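Local coordinates for protein acyl-CoA dehydrogenase (Geobacillus kaustophilus, PDB 2PG0) that binds FAD and probably catalyses the alpha-beta dehydrogenation of thioester-linked acyl chains, as a homotetrameric member of the acyl-CoA dehydrogenase family, at residues A[263-274]-A[336-347]. Residues are numbered along the deposited sequence; the frame is centred on the assembly and turned at random.
Sequences MFSLTKQYVKQR and VAAEAMQLHGGY. With FAD (flavin-adenine dinucleotide), chain D.
Tyr270 holds its CG anti to the backbone N (chi1 -174°), while His344 keeps its CG anti to the carbonyl carbon (chi1 -81°); these torsions lay the two rings face to face as an offset stack. Their centroids are 4.6 Å apart and their planes differ by 19°, with His344 CD2 over the rim of the tyrosine ring. The imidazole is tethered to the preceding turn, since His344 ND1 donates to Ala340 O at 2.7 Å, above the carbonyl plane. Farther back the two helices run roughly parallel and pack closely: Ala340 CB lies 3.1 Å from Thr267 OG1, a hydroxyl already turned back to donate to Met263 O, and Met263 SD rests 3.5 Å from Ala337 CB. Beyond the stack, Tyr270 OH comes within 3.2 Å of Tyr347 CD2, the two side chains crossing at about a right angle. A water in the plane of the Tyr270 ring, 2.6 Å from Tyr270 OH, also lies within hydrogen-bonding reach of His344 O and FAD O1A. Were Tyr270 an alanine, one imidazole face would probably lose its stacking partner and this water its phenolic anchor. Arg274, with Tyr347 CE2 over one guanidinium face, grips the same phosphate oxygen: Arg274 NE donates to FAD O1A at 2.7 Å. Gly346 N donates to FAD O1P at 2.8 Å, and at Gly345 a side chain would strike the cofactor. The carbonyl O of Pro132 of a neighbouring subunit accepts from Arg274 NH1. Two roughly parallel helices of the C-terminal domain thus lead to the FAD pyrophosphate, in the intersubunit cofactor site of the acyl-CoA dehydrogenase fold.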
ATOM      1  N   MET A 263      -3.154 -19.073   8.472  1.00 11.10           N
ATOM      2  CA  MET A 263      -1.912 -18.740   7.778  1.00 10.32           C
ATOM      3  C   MET A 263      -0.921 -17.991   8.678  1.00 11.22           C
ATOM      4  O   MET A 263       0.297 -18.219   8.600  1.00 11.96           O
ATOM      5  CB  MET A 263      -2.207 -17.968   6.480  1.00 10.11           C
ATOM      6  CG  MET A 263      -2.712 -18.881   5.357  1.00 10.13           C
ATOM      7  SD  MET A 263      -2.969 -18.067   3.738  1.00  6.80           S
ATOM      8  CE  MET A 263      -4.404 -17.064   4.119  1.00 11.41           C
ATOM      9  N   PHE A 264      -1.442 -17.120   9.543  1.00 11.58           N
ATOM     10  CA  PHE A 264      -0.609 -16.412  10.516  1.00 12.35           C
ATOM     11  C   PHE A 264       0.066 -17.402  11.469  1.00 12.29           C
ATOM     12  O   PHE A 264       1.273 -17.318  11.718  1.00 11.57           O
ATOM     13  CB  PHE A 264      -1.438 -15.379  11.289  1.00 12.88           C
ATOM     14  CG  PHE A 264      -0.671 -14.677  12.371  1.00 13.87           C
ATOM     15  CD1 PHE A 264       0.126 -13.585  12.070  1.00 13.75           C
ATOM     16  CD2 PHE A 264      -0.732 -15.126  13.692  1.00 15.22           C
ATOM     17  CE1 PHE A 264       0.847 -12.934  13.072  1.00 15.98           C
ATOM     18  CE2 PHE A 264      -0.009 -14.484  14.703  1.00 16.40           C
ATOM     19  CZ  PHE A 264       0.776 -13.385  14.390  1.00 15.45           C
ATOM     20  N   SER A 265      -0.719 -18.347  11.981  1.00 12.94           N
ATOM     21  CA  SER A 265      -0.202 -19.361  12.902  1.00 13.91           C
ATOM     22  C   SER A 265       0.900 -20.198  12.246  1.00 13.81           C
ATOM     23  O   SER A 265       1.937 -20.453  12.857  1.00 13.93           O
ATOM     24  CB  SER A 265      -1.329 -20.256  13.420  1.00 14.41           C
ATOM     25  OG  SER A 265      -0.803 -21.218  14.327  1.00 17.37           O
ATOM     26  N   LEU A 266       0.677 -20.603  11.000  1.00 13.40           N
ATOM     27  CA  LEU A 266       1.700 -21.312  10.224  1.00 13.71           C
ATOM     28  C   LEU A 266       3.008 -20.528  10.127  1.00 13.71           C
ATOM     29  O   LEU A 266       4.091 -21.090  10.314  1.00 13.76           O
ATOM     30  CB  LEU A 266       1.188 -21.606   8.813  1.00 13.80           C
ATOM     31  CG  LEU A 266       0.186 -22.745   8.673  1.00 14.50           C
ATOM     32  CD1 LEU A 266      -0.318 -22.752   7.237  1.00 14.40           C
ATOM     33  CD2 LEU A 266       0.824 -24.078   9.036  1.00 14.48           C
ATOM     34  N   THR A 267       2.898 -19.234   9.829  1.00 13.40           N
ATOM     35  CA  THR A 267       4.069 -18.390   9.598  1.00 13.33           C
ATOM     36  C   THR A 267       4.820 -18.139  10.901  1.00 13.42           C
ATOM     37  O   THR A 267       6.052 -18.243  10.947  1.00 13.22           O
ATOM     38  CB  THR A 267       3.666 -17.039   8.969  1.00 13.48           C
ATOM     39  OG1 THR A 267       2.909 -17.290   7.783  1.00 13.63           O
ATOM     40  CG2 THR A 267       4.890 -16.209   8.616  1.00 13.09           C
ATOM     41  N   LYS A 268       4.074 -17.825  11.953  1.00 13.77           N
ATOM     42  CA  LYS A 268       4.682 -17.543  13.252  1.00 14.89           C
ATOM     43  C   LYS A 268       5.477 -18.753  13.727  1.00 14.98           C
ATOM     44  O   LYS A 268       6.634 -18.618  14.151  1.00 14.98           O
ATOM     45  CB  LYS A 268       3.618 -17.169  14.281  1.00 15.02           C
ATOM     46  CG  LYS A 268       4.187 -16.779  15.646  1.00 18.13           C
ATOM     47  CD  LYS A 268       3.130 -16.104  16.515  1.00 22.86           C
ATOM     48  CE  LYS A 268       2.031 -17.074  16.930  1.00 26.12           C
ATOM     49  NZ  LYS A 268       0.810 -16.372  17.462  1.00 29.65           N
ATOM     50  N   GLN A 269       4.857 -19.929  13.640  1.00 15.10           N
ATOM     51  CA  GLN A 269       5.518 -21.165  14.054  1.00 15.91           C
ATOM     52  C   GLN A 269       6.751 -21.454  13.208  1.00 15.39           C
ATOM     53  O   GLN A 269       7.787 -21.857  13.742  1.00 15.22           O
ATOM     54  CB  GLN A 269       4.540 -22.345  14.058  1.00 16.37           C
ATOM     55  CG  GLN A 269       3.535 -22.282  15.232  1.00 20.12           C
ATOM     56  CD  GLN A 269       4.181 -21.868  16.570  1.00 24.70           C
ATOM     57  OE1 GLN A 269       5.122 -22.516  17.053  1.00 27.70           O
ATOM     58  NE2 GLN A 269       3.673 -20.785  17.170  1.00 25.47           N
ATOM     59  N   TYR A 270       6.655 -21.220  11.900  1.00 14.89           N
ATOM     60  CA  TYR A 270       7.804 -21.452  11.026  1.00 14.92           C
ATOM     61  C   TYR A 270       9.009 -20.575  11.365  1.00 14.64           C
ATOM     62  O   TYR A 270      10.118 -21.083  11.537  1.00 14.35           O
ATOM     63  CB  TYR A 270       7.444 -21.309   9.541  1.00 15.35           C
ATOM     64  CG  TYR A 270       8.610 -21.690   8.661  1.00 15.64           C
ATOM     65  CD1 TYR A 270       8.903 -23.037   8.420  1.00 16.54           C
ATOM     66  CD2 TYR A 270       9.442 -20.716   8.093  1.00 15.66           C
ATOM     67  CE1 TYR A 270       9.985 -23.407   7.627  1.00 17.00           C
ATOM     68  CE2 TYR A 270      10.536 -21.082   7.296  1.00 15.95           C
ATOM     69  CZ  TYR A 270      10.795 -22.430   7.073  1.00 16.76           C
ATOM     70  OH  TYR A 270      11.867 -22.828   6.298  1.00 18.00           O
ATOM     71  N   VAL A 271       8.797 -19.263  11.449  1.00 14.52           N
ATOM     72  CA  VAL A 271       9.905 -18.335  11.681  1.00 14.27           C
ATOM     73  C   VAL A 271      10.506 -18.472  13.090  1.00 15.03           C
ATOM     74  O   VAL A 271      11.673 -18.150  13.302  1.00 14.49           O
ATOM     75  CB  VAL A 271       9.539 -16.850  11.345  1.00 14.53           C
ATOM     76  CG1 VAL A 271       9.204 -16.699   9.862  1.00 13.18           C
ATOM     77  CG2 VAL A 271       8.397 -16.329  12.238  1.00 13.59           C
ATOM     78  N   LYS A 272       9.716 -18.981  14.033  1.00 15.62           N
ATOM     79  CA  LYS A 272      10.203 -19.227  15.396  1.00 17.31           C
ATOM     80  C   LYS A 272      11.178 -20.412  15.457  1.00 17.79           C
ATOM     81  O   LYS A 272      12.040 -20.465  16.341  1.00 17.75           O
ATOM     82  CB  LYS A 272       9.036 -19.422  16.371  1.00 16.95           C
ATOM     83  CG  LYS A 272       8.393 -18.099  16.804  1.00 18.04           C
ATOM     84  CD  LYS A 272       7.273 -18.300  17.823  1.00 19.22           C
ATOM     85  CE  LYS A 272       7.822 -18.608  19.219  1.00 22.91           C
ATOM     86  NZ  LYS A 272       6.737 -18.613  20.254  1.00 25.60           N
ATOM     87  N   GLN A 273      11.059 -21.336  14.502  1.00 18.45           N
ATOM     88  CA  GLN A 273      11.901 -22.542  14.483  1.00 19.74           C
ATOM     89  C   GLN A 273      13.010 -22.520  13.424  1.00 19.68           C
ATOM     90  O   GLN A 273      13.914 -23.358  13.450  1.00 20.33           O
ATOM     91  CB  GLN A 273      11.048 -23.804  14.310  1.00 20.25           C
ATOM     92  CG  GLN A 273       9.894 -23.975  15.299  1.00 24.44           C
ATOM     93  CD  GLN A 273      10.331 -24.119  16.757  1.00 29.11           C
ATOM     94  OE1 GLN A 273      10.140 -23.202  17.569  1.00 31.24           O
ATOM     95  NE2 GLN A 273      10.903 -25.277  17.099  1.00 31.42           N
ATOM     96  N   ARG A 274      12.931 -21.586  12.482  1.00 19.14           N
ATOM     97  CA  ARG A 274      13.933 -21.481  11.423  1.00 18.78           C
ATOM     98  C   ARG A 274      15.094 -20.601  11.881  1.00 19.02           C
ATOM     99  O   ARG A 274      14.880 -19.497  12.384  1.00 18.52           O
ATOM    100  CB  ARG A 274      13.298 -20.901  10.150  1.00 18.81           C
ATOM    101  CG  ARG A 274      14.273 -20.686   8.987  1.00 17.99           C
ATOM    102  CD  ARG A 274      14.789 -22.013   8.444  1.00 17.84           C
ATOM    103  NE  ARG A 274      15.605 -21.845   7.241  1.00 18.09           N
ATOM    104  CZ  ARG A 274      16.228 -22.844   6.616  1.00 19.00           C
ATOM    105  NH1 ARG A 274      16.129 -24.085   7.083  1.00 17.99           N
ATOM    106  NH2 ARG A 274      16.944 -22.602   5.520  1.00 18.37           N
ATOM    107  N   VAL A 336      -2.039 -11.432   3.916  1.00 11.61           N
ATOM    108  CA  VAL A 336      -1.482 -12.426   4.830  1.00 11.72           C
ATOM    109  C   VAL A 336      -0.809 -13.575   4.068  1.00 11.42           C
ATOM    110  O   VAL A 336       0.319 -13.942   4.377  1.00 11.48           O
ATOM    111  CB  VAL A 336      -2.552 -12.928   5.831  1.00 11.35           C
ATOM    112  CG1 VAL A 336      -2.054 -14.170   6.596  1.00 12.70           C
ATOM    113  CG2 VAL A 336      -2.925 -11.796   6.798  1.00 12.00           C
ATOM    114  N   ALA A 337      -1.495 -14.121   3.061  1.00 11.89           N
ATOM    115  CA  ALA A 337      -0.974 -15.240   2.287  1.00 11.92           C
ATOM    116  C   ALA A 337       0.343 -14.888   1.586  1.00 11.99           C
ATOM    117  O   ALA A 337       1.280 -15.683   1.599  1.00 12.34           O
ATOM    118  CB  ALA A 337      -2.021 -15.724   1.278  1.00 12.42           C
ATOM    119  N   ALA A 338       0.412 -13.690   0.999  1.00 11.98           N
ATOM    120  CA  ALA A 338       1.618 -13.221   0.313  1.00 12.30           C
ATOM    121  C   ALA A 338       2.803 -13.080   1.271  1.00 12.56           C
ATOM    122  O   ALA A 338       3.931 -13.465   0.938  1.00 12.98           O
ATOM    123  CB  ALA A 338       1.349 -11.887  -0.409  1.00 12.25           C
ATOM    124  N   GLU A 339       2.541 -12.516   2.449  1.00 12.73           N
ATOM    125  CA  GLU A 339       3.546 -12.412   3.507  1.00 13.09           C
ATOM    126  C   GLU A 339       4.003 -13.790   3.980  1.00 12.92           C
ATOM    127  O   GLU A 339       5.204 -14.038   4.134  1.00 12.66           O
ATOM    128  CB  GLU A 339       2.986 -11.614   4.693  1.00 12.84           C
ATOM    129  CG  GLU A 339       2.926 -10.126   4.449  1.00 14.44           C
ATOM    130  CD  GLU A 339       4.291  -9.482   4.548  1.00 15.59           C
ATOM    131  OE1 GLU A 339       4.689  -9.130   5.671  1.00 15.79           O
ATOM    132  OE2 GLU A 339       4.966  -9.333   3.502  1.00 16.38           O
ATOM    133  N   ALA A 340       3.036 -14.680   4.203  1.00 13.03           N
ATOM    134  CA  ALA A 340       3.313 -16.053   4.638  1.00 13.19           C
ATOM    135  C   ALA A 340       4.213 -16.820   3.657  1.00 13.52           C
ATOM    136  O   ALA A 340       5.206 -17.416   4.076  1.00 13.17           O
ATOM    137  CB  ALA A 340       2.005 -16.812   4.882  1.00 13.33           C
ATOM    138  N   MET A 341       3.878 -16.815   2.363  1.00 13.63           N
ATOM    139  CA  MET A 341       4.736 -17.494   1.387  1.00 14.31           C
ATOM    140  C   MET A 341       6.163 -16.951   1.476  1.00 13.68           C
ATOM    141  O   MET A 341       7.112 -17.727   1.608  1.00 13.72           O
ATOM    142  CB  MET A 341       4.215 -17.402  -0.058  1.00 13.98           C
ATOM    143  CG  MET A 341       5.088 -18.228  -1.065  1.00 14.32           C
ATOM    144  SD  MET A 341       4.707 -17.928  -2.814  1.00 16.35           S
ATOM    145  CE  MET A 341       3.355 -19.094  -2.936  1.00 18.54           C
ATOM    146  N   GLN A 342       6.298 -15.625   1.430  1.00 13.73           N
ATOM    147  CA  GLN A 342       7.613 -14.972   1.424  1.00 13.57           C
ATOM    148  C   GLN A 342       8.439 -15.305   2.664  1.00 13.32           C
ATOM    149  O   GLN A 342       9.631 -15.600   2.566  1.00 13.12           O
ATOM    150  CB  GLN A 342       7.481 -13.451   1.267  1.00 13.69           C
ATOM    151  CG  GLN A 342       8.839 -12.706   1.109  1.00 14.79           C
ATOM    152  CD  GLN A 342       9.568 -13.011  -0.203  1.00 17.66           C
ATOM    153  OE1 GLN A 342       8.959 -13.469  -1.169  1.00 18.74           O
ATOM    154  NE2 GLN A 342      10.879 -12.748  -0.238  1.00 15.74           N
ATOM    155  N   LEU A 343       7.799 -15.279   3.826  1.00 13.13           N
ATOM    156  CA  LEU A 343       8.505 -15.552   5.070  1.00 13.26           C
ATOM    157  C   LEU A 343       8.934 -17.012   5.240  1.00 13.53           C
ATOM    158  O   LEU A 343       9.764 -17.314   6.101  1.00 13.68           O
ATOM    159  CB  LEU A 343       7.699 -15.050   6.269  1.00 13.42           C
ATOM    160  CG  LEU A 343       7.665 -13.523   6.388  1.00 14.77           C
ATOM    161  CD1 LEU A 343       6.590 -13.076   7.380  1.00 15.32           C
ATOM    162  CD2 LEU A 343       9.049 -12.962   6.768  1.00 16.52           C
ATOM    163  N   HIS A 344       8.375 -17.913   4.426  1.00 13.59           N
ATOM    164  CA  HIS A 344       8.804 -19.321   4.427  1.00 13.98           C
ATOM    165  C   HIS A 344      10.042 -19.565   3.530  1.00 14.19           C
ATOM    166  O   HIS A 344      10.603 -20.671   3.503  1.00 13.85           O
ATOM    167  CB  HIS A 344       7.656 -20.241   3.984  1.00 14.27           C
ATOM    168  CG  HIS A 344       6.659 -20.561   5.058  1.00 14.53           C
ATOM    169  ND1 HIS A 344       5.731 -19.648   5.512  1.00 14.44           N
ATOM    170  CD2 HIS A 344       6.415 -21.712   5.731  1.00 15.60           C
ATOM    171  CE1 HIS A 344       4.975 -20.215   6.438  1.00 15.42           C
ATOM    172  NE2 HIS A 344       5.366 -21.469   6.586  1.00 15.79           N
ATOM    173  N   GLY A 345      10.463 -18.538   2.796  1.00 13.94           N
ATOM    174  CA  GLY A 345      11.534 -18.696   1.807  1.00 14.19           C
ATOM    175  C   GLY A 345      11.125 -19.672   0.716  1.00 13.96           C
ATOM    176  O   GLY A 345       9.958 -19.730   0.344  1.00 14.19           O
ATOM    177  N   GLY A 346      12.085 -20.449   0.211  1.00 14.08           N
ATOM    178  CA  GLY A 346      11.820 -21.440  -0.838  1.00 13.38           C
ATOM    179  C   GLY A 346      10.742 -22.441  -0.446  1.00 13.11           C
ATOM    180  O   GLY A 346       9.979 -22.909  -1.293  1.00 12.64           O
ATOM    181  N   TYR A 347      10.658 -22.737   0.853  1.00 12.83           N
ATOM    182  CA  TYR A 347       9.688 -23.714   1.375  1.00 12.98           C
ATOM    183  C   TYR A 347       8.222 -23.317   1.182  1.00 12.44           C
ATOM    184  O   TYR A 347       7.362 -24.185   1.050  1.00 12.54           O
ATOM    185  CB  TYR A 347      10.009 -24.073   2.841  1.00 13.47           C
ATOM    186  CG  TYR A 347      11.434 -24.557   2.953  1.00 13.89           C
ATOM    187  CD1 TYR A 347      11.763 -25.887   2.677  1.00 14.27           C
ATOM    188  CD2 TYR A 347      12.464 -23.670   3.254  1.00 14.34           C
ATOM    189  CE1 TYR A 347      13.093 -26.330   2.741  1.00 15.25           C
ATOM    190  CE2 TYR A 347      13.795 -24.100   3.305  1.00 15.43           C
ATOM    191  CZ  TYR A 347      14.094 -25.430   3.046  1.00 15.26           C
ATOM    192  OH  TYR A 347      15.401 -25.862   3.099  1.00 15.44           O
TER
HETATM  193  PA  FAD D 401      15.740 -18.709   4.377  1.00 19.81           P
HETATM  194  O1A FAD D 401      15.574 -19.775   5.438  1.00 18.95           O
HETATM  195  O2A FAD D 401      17.153 -18.226   4.172  1.00 18.84           O
HETATM  196  O5B FAD D 401      14.806 -17.446   4.739  1.00 19.77           O
HETATM  197  C5B FAD D 401      13.413 -17.614   4.889  1.00 21.57           C
HETATM  198  C4B FAD D 401      12.801 -16.247   5.148  1.00 23.42           C
HETATM  199  O4B FAD D 401      13.456 -15.682   6.266  1.00 23.22           O
HETATM  200  C3B FAD D 401      13.017 -15.302   3.972  1.00 24.53           C
HETATM  201  O3B FAD D 401      11.781 -14.895   3.454  1.00 25.82           O
HETATM  202  C2B FAD D 401      13.621 -14.053   4.556  1.00 26.82           C
HETATM  203  O2B FAD D 401      12.625 -13.061   4.498  1.00 31.10           O
HETATM  204  C1B FAD D 401      13.764 -14.326   6.035  1.00 24.28           C
HETATM  205  N9A FAD D 401      15.093 -13.921   6.528  1.00 24.28           N
HETATM  206  C8A FAD D 401      16.251 -14.658   6.608  1.00 23.84           C
HETATM  207  N7A FAD D 401      17.224 -13.874   7.136  1.00 23.46           N
HETATM  208  C5A FAD D 401      16.696 -12.653   7.394  1.00 23.77           C
HETATM  209  C6A FAD D 401      17.224 -11.482   7.927  1.00 24.20           C
HETATM  210  N6A FAD D 401      18.489 -11.430   8.340  1.00 23.94           N
HETATM  211  N1A FAD D 401      16.407 -10.376   8.064  1.00 24.00           N
HETATM  212  C2A FAD D 401      15.080 -10.413   7.684  1.00 23.78           C
HETATM  213  N3A FAD D 401      14.561 -11.577   7.159  1.00 23.68           N
HETATM  214  C4A FAD D 401      15.357 -12.672   7.018  1.00 24.16           C
HETATM  215  N1  FAD D 401      19.472 -22.254  -4.913  1.00 21.52           N
HETATM  216  C2  FAD D 401      20.652 -22.556  -5.578  1.00 22.05           C
HETATM  217  O2  FAD D 401      21.727 -22.518  -4.977  1.00 21.68           O
HETATM  218  N3  FAD D 401      20.622 -22.915  -6.913  1.00 21.49           N
HETATM  219  C4  FAD D 401      19.416 -22.970  -7.592  1.00 22.01           C
HETATM  220  O4  FAD D 401      19.406 -23.293  -8.777  1.00 21.39           O
HETATM  221  C4X FAD D 401      18.223 -22.653  -6.930  1.00 21.95           C
HETATM  222  N5  FAD D 401      17.008 -22.703  -7.599  1.00 21.88           N
HETATM  223  C5X FAD D 401      15.833 -22.419  -6.929  1.00 21.62           C
HETATM  224  C6  FAD D 401      14.622 -22.493  -7.615  1.00 21.86           C
HETATM  225  C7  FAD D 401      13.426 -22.208  -6.968  1.00 21.56           C
HETATM  226  C7M FAD D 401      12.150 -22.304  -7.759  1.00 21.80           C
HETATM  227  C8  FAD D 401      13.448 -21.844  -5.615  1.00 21.79           C
HETATM  228  C8M FAD D 401      12.208 -21.519  -4.848  1.00 21.95           C
HETATM  229  C9  FAD D 401      14.657 -21.774  -4.932  1.00 21.76           C
HETATM  230  C9A FAD D 401      15.863 -22.051  -5.577  1.00 21.87           C
HETATM  231  N10 FAD D 401      17.082 -21.974  -4.901  1.00 21.75           N
HETATM  232  C10 FAD D 401      18.255 -22.294  -5.575  1.00 21.83           C
HETATM  233  C1' FAD D 401      17.189 -21.478  -3.469  1.00 21.07           C
HETATM  234  C2' FAD D 401      16.807 -20.010  -3.211  1.00 20.55           C
HETATM  235  O2' FAD D 401      17.842 -19.131  -3.602  1.00 21.81           O
HETATM  236  C3' FAD D 401      16.504 -19.853  -1.717  1.00 18.85           C
HETATM  237  O3' FAD D 401      15.213 -20.379  -1.479  1.00 17.24           O
HETATM  238  C4' FAD D 401      16.592 -18.413  -1.191  1.00 19.14           C
HETATM  239  O4' FAD D 401      17.920 -17.930  -1.270  1.00 19.13           O
HETATM  240  C5' FAD D 401      16.142 -18.287   0.266  1.00 19.10           C
HETATM  241  O5' FAD D 401      16.741 -19.285   1.066  1.00 19.40           O
HETATM  242  P   FAD D 401      15.810 -20.230   1.969  1.00 19.36           P
HETATM  243  O1P FAD D 401      14.750 -20.867   1.109  1.00 19.02           O
HETATM  244  O2P FAD D 401      16.654 -21.254   2.693  1.00 20.56           O
HETATM  245  O3P FAD D 401      15.079 -19.215   2.993  1.00 18.90           O
HETATM  246  O   HOH W   1      13.173 -20.967   5.104  1.00 20.43           O
HETATM  247  O   HOH W   2      17.065 -23.953   2.651  1.00 20.37           O